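Local coordinates for (S)-ureidoglycine aminohydrolase cupin domain-containing protein (Pseudomonas syringae pv. tomato, PDB 3MYX) that is of unknown function but has a cupin fold and may be related to (S)-ureidoglycine aminohydrolases, at residues N158-T163 with L167-W172. Residues are numbered along the deposited sequence; the frame is centred on the assembly and turned at random.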
ATOM      1  N   ASN A 158       1.898  -5.077 -13.001  1.00  5.51           N
ATOM      2  CA  ASN A 158       1.844  -5.941 -11.826  1.00  6.50           C
ATOM      3  C   ASN A 158       3.210  -6.569 -11.581  1.00  5.99           C
ATOM      4  O   ASN A 158       3.498  -7.648 -12.067  1.00  9.02           O
ATOM      5  CB  ASN A 158       0.792  -7.035 -12.007  1.00  7.85           C
ATOM      6  CG  ASN A 158      -0.596  -6.470 -12.156  1.00 10.33           C
ATOM      7  OD1 ASN A 158      -1.080  -5.750 -11.283  1.00  9.22           O
ATOM      8  ND2 ASN A 158      -1.256  -6.797 -13.267  1.00 15.92           N
ATOM      9  N   LEU A 159       4.051  -5.858 -10.853  1.00  5.41           N
ATOM     10  CA  LEU A 159       5.414  -6.284 -10.573  1.00  5.83           C
ATOM     11  C   LEU A 159       5.462  -7.474  -9.628  1.00  6.19           C
ATOM     12  O   LEU A 159       6.441  -8.217  -9.605  1.00  7.44           O
ATOM     13  CB  LEU A 159       6.207  -5.133  -9.973  1.00  6.42           C
ATOM     14  CG  LEU A 159       6.434  -3.971 -10.947  1.00  7.03           C
ATOM     15  CD1 LEU A 159       6.875  -2.702 -10.216  1.00  9.25           C
ATOM     16  CD2 LEU A 159       7.450  -4.374 -12.021  1.00  7.46           C
ATOM     17  N   PHE A 160       4.421  -7.643  -8.825  1.00  5.70           N
ATOM     18  CA  PHE A 160       4.311  -8.792  -7.921  1.00  6.02           C
ATOM     19  C   PHE A 160       2.868  -9.294  -7.951  1.00  4.90           C
ATOM     20  O   PHE A 160       1.932  -8.529  -7.738  1.00  7.11           O
ATOM     21  CB  PHE A 160       4.721  -8.403  -6.507  1.00  6.63           C
ATOM     22  CG  PHE A 160       4.481  -9.473  -5.499  1.00  8.33           C
ATOM     23  CD1 PHE A 160       5.385 -10.484  -5.311  1.00 11.46           C
ATOM     24  CD2 PHE A 160       3.329  -9.436  -4.725  1.00  8.38           C
ATOM     25  CE1 PHE A 160       5.124 -11.473  -4.342  1.00 12.95           C
ATOM     26  CE2 PHE A 160       3.063 -10.406  -3.804  1.00 11.56           C
ATOM     27  CZ  PHE A 160       3.963 -11.415  -3.609  1.00  9.63           C
ATOM     28  N   GLU A 161       2.707 -10.561  -8.292  1.00  6.32           N
ATOM     29  CA  GLU A 161       1.420 -11.217  -8.261  1.00  6.85           C
ATOM     30  C   GLU A 161       1.507 -12.388  -7.282  1.00  5.91           C
ATOM     31  O   GLU A 161       2.150 -13.396  -7.568  1.00  7.72           O
ATOM     32  CB  GLU A 161       1.027 -11.693  -9.651  1.00  9.34           C
ATOM     33  CG  GLU A 161       0.846 -10.547 -10.627  1.00 12.34           C
ATOM     34  CD  GLU A 161       0.490 -11.016 -12.035  1.00 20.01           C
ATOM     35  OE1 GLU A 161       0.958 -12.097 -12.459  1.00 26.34           O
ATOM     36  OE2 GLU A 161      -0.240 -10.297 -12.722  1.00 22.65           O
ATOM     37  N   ASP A 162       0.873 -12.256  -6.130  1.00  5.70           N
ATOM     38  CA  ASP A 162       1.000 -13.263  -5.102  1.00  5.26           C
ATOM     39  C   ASP A 162       0.274 -14.545  -5.479  1.00  5.69           C
ATOM     40  O   ASP A 162      -0.746 -14.522  -6.180  1.00  6.32           O
ATOM     41  CB  ASP A 162       0.441 -12.744  -3.784  1.00  6.52           C
ATOM     42  CG  ASP A 162       1.060 -13.391  -2.569  1.00  6.33           C
ATOM     43  OD1 ASP A 162       1.977 -14.237  -2.700  1.00  7.26           O
ATOM     44  OD2 ASP A 162       0.635 -13.018  -1.454  1.00  7.26           O
ATOM     45  N   THR A 163       0.786 -15.659  -4.952  1.00  5.46           N
ATOM     46  CA  THR A 163       0.016 -16.890  -4.913  1.00  5.61           C
ATOM     47  C   THR A 163      -0.439 -17.228  -3.486  1.00  6.74           C
ATOM     48  O   THR A 163      -1.285 -18.088  -3.336  1.00  6.85           O
ATOM     49  CB  THR A 163       0.802 -18.084  -5.504  1.00  5.96           C
ATOM     50  OG1 THR A 163       2.053 -18.225  -4.823  1.00  6.19           O
ATOM     51  CG2 THR A 163       1.046 -17.864  -6.976  1.00  7.72           C
ATOM     52  N   LEU A 167      -3.250 -10.546  -3.555  1.00  6.38           N
ATOM     53  CA  LEU A 167      -2.539  -9.289  -3.767  1.00  6.26           C
ATOM     54  C   LEU A 167      -1.875  -9.211  -5.120  1.00  6.17           C
ATOM     55  O   LEU A 167      -1.198 -10.161  -5.553  1.00  6.27           O
ATOM     56  CB  LEU A 167      -1.495  -9.066  -2.678  1.00  6.79           C
ATOM     57  CG  LEU A 167      -2.018  -8.641  -1.319  1.00  6.82           C
ATOM     58  CD1 LEU A 167      -0.884  -8.744  -0.274  1.00  8.52           C
ATOM     59  CD2 LEU A 167      -2.591  -7.233  -1.362  1.00  9.21           C
ATOM     60  N   ARG A 168      -2.094  -8.083  -5.787  1.00  5.98           N
ATOM     61  CA  ARG A 168      -1.340  -7.678  -6.957  1.00  6.86           C
ATOM     62  C   ARG A 168      -0.764  -6.315  -6.594  1.00  6.29           C
ATOM     63  O   ARG A 168      -1.482  -5.422  -6.118  1.00  6.70           O
ATOM     64  CB  ARG A 168      -2.247  -7.575  -8.188  1.00  9.87           C
ATOM     65  CG  ARG A 168      -2.665  -8.898  -8.788  1.00 15.62           C
ATOM     66  CD  ARG A 168      -3.443  -8.652 -10.075  1.00 21.86           C
ATOM     67  NE  ARG A 168      -4.722  -7.968  -9.850  1.00 28.11           N
ATOM     68  CZ  ARG A 168      -5.021  -6.700 -10.180  1.00 29.91           C
ATOM     69  NH1 ARG A 168      -4.148  -5.871 -10.772  1.00 30.60           N
ATOM     70  NH2 ARG A 168      -6.241  -6.250  -9.914  1.00 32.10           N
ATOM     71  N   ILE A 169       0.538  -6.177  -6.803  1.00  6.20           N
ATOM     72  CA  ILE A 169       1.298  -5.013  -6.349  1.00  5.55           C
ATOM     73  C   ILE A 169       2.137  -4.478  -7.496  1.00  5.90           C
ATOM     74  O   ILE A 169       2.776  -5.237  -8.219  1.00  7.35           O
ATOM     75  CB  ILE A 169       2.178  -5.388  -5.145  1.00  7.16           C
ATOM     76  CG1 ILE A 169       1.289  -5.808  -3.965  1.00  7.56           C
ATOM     77  CG2 ILE A 169       3.095  -4.229  -4.777  1.00  9.13           C
ATOM     78  CD1 ILE A 169       2.031  -6.439  -2.787  1.00 10.15           C
ATOM     79  N   GLY A 170       2.096  -3.169  -7.704  1.00  5.48           N
ATOM     80  CA  GLY A 170       2.819  -2.616  -8.816  1.00  5.20           C
ATOM     81  C   GLY A 170       2.706  -1.121  -8.918  1.00  4.66           C
ATOM     82  O   GLY A 170       2.533  -0.433  -7.910  1.00  5.29           O
ATOM     83  N   VAL A 171       2.828  -0.642 -10.151  1.00  5.12           N
ATOM     84  CA  VAL A 171       2.785   0.761 -10.469  1.00  5.48           C
ATOM     85  C   VAL A 171       1.693   0.973 -11.527  1.00  4.77           C
ATOM     86  O   VAL A 171       1.534   0.151 -12.435  1.00  5.37           O
ATOM     87  CB  VAL A 171       4.160   1.277 -10.949  1.00  5.36           C
ATOM     88  CG1 VAL A 171       4.096   2.783 -11.358  1.00  6.34           C
ATOM     89  CG2 VAL A 171       5.224   1.080  -9.877  1.00  7.39           C
ATOM     90  N   TRP A 172       0.926   2.058 -11.360  1.00  4.39           N
ATOM     91  CA  TRP A 172      -0.196   2.410 -12.242  1.00  4.69           C
ATOM     92  C   TRP A 172      -0.124   3.872 -12.573  1.00  4.62           C
ATOM     93  O   TRP A 172       0.337   4.675 -11.749  1.00  5.19           O
ATOM     94  CB  TRP A 172      -1.495   2.149 -11.509  1.00  5.72           C
ATOM     95  CG  TRP A 172      -2.830   2.564 -12.078  1.00  5.01           C
ATOM     96  CD1 TRP A 172      -3.671   1.784 -12.778  1.00  6.95           C
ATOM     97  CD2 TRP A 172      -3.527   3.793 -11.841  1.00  5.68           C
ATOM     98  NE1 TRP A 172      -4.851   2.448 -13.025  1.00  6.38           N
ATOM     99  CE2 TRP A 172      -4.790   3.677 -12.428  1.00  5.86           C
ATOM    100  CE3 TRP A 172      -3.210   4.975 -11.165  1.00  6.80           C
ATOM    101  CZ2 TRP A 172      -5.740   4.687 -12.350  1.00  6.83           C
ATOM    102  CZ3 TRP A 172      -4.153   5.973 -11.091  1.00  6.22           C
ATOM    103  CH2 TRP A 172      -5.409   5.812 -11.664  1.00  6.65           C
TER
HETATM  104  O   HOH W   1      -2.360 -12.359  -7.012  1.00 11.24           O
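Phe160 and Ile169 exchange a reciprocal pair of backbone hydrogen bonds, Phe160 N to Ile169 O at 3.0 Å and Ile169 N to Phe160 O at 2.9 Å, and so set the register of an antiparallel hairpin. Toward the turn, Asp162 N donates to Leu167 O over 3.0 Å, and a water that donates to both Asp162 O and Leu167 O joins the two arms there, so that Leu167 O accepts both the Asp162 N-H and the water. In the carboxylate of Asp162, OD1 takes the Ala164 N-H; OD2 is hydrogen-bonded to Ser165 OG within the turn and to Thr66 OG1 on strand 66-71.

At the other end a classic beta bulge sets both Leu159 and Phe160 against Ile169, and the chain bends there. Beyond it, Asn158 OD1 accepts Arg168 NH1 at 3.1 Å. The arginine, bent at chi3 (-66°), presents its guanidinium edge to this oxygen; the amide and guanidinium planes are nearly perpendicular (87°), and NH1 approaches OD1 from a position tilted from the carbonyl plane. Tyr235 OH of strand 231-237 is a second hydrogen-bond partner of OD1, tying the hairpin to the next strand of the sheet.

On the buried face, Phe160 and Ile169 lie side by side. With CG anti to the backbone N (chi1 173°), the phenylalanine ring comes obliquely alongside Ile169, CD2 to CD1 at 3.8 Å; strands 66-71 and 127-130 pack against this pair. Leu159 CD1 reaches Val171 CG2 at 4.1 Å, a looser apolar touch made by the bulge residue.

Strands 154-161 and 168-174 thus form a bulged antiparallel hairpin in the seven-stranded cupin sheet: backbone bonds hold its centre, one face turns hydrocarbon inward, and on the more exposed face Asn158 OD1, shared with Tyr235 OH, helps orient the Arg168 guanidinium.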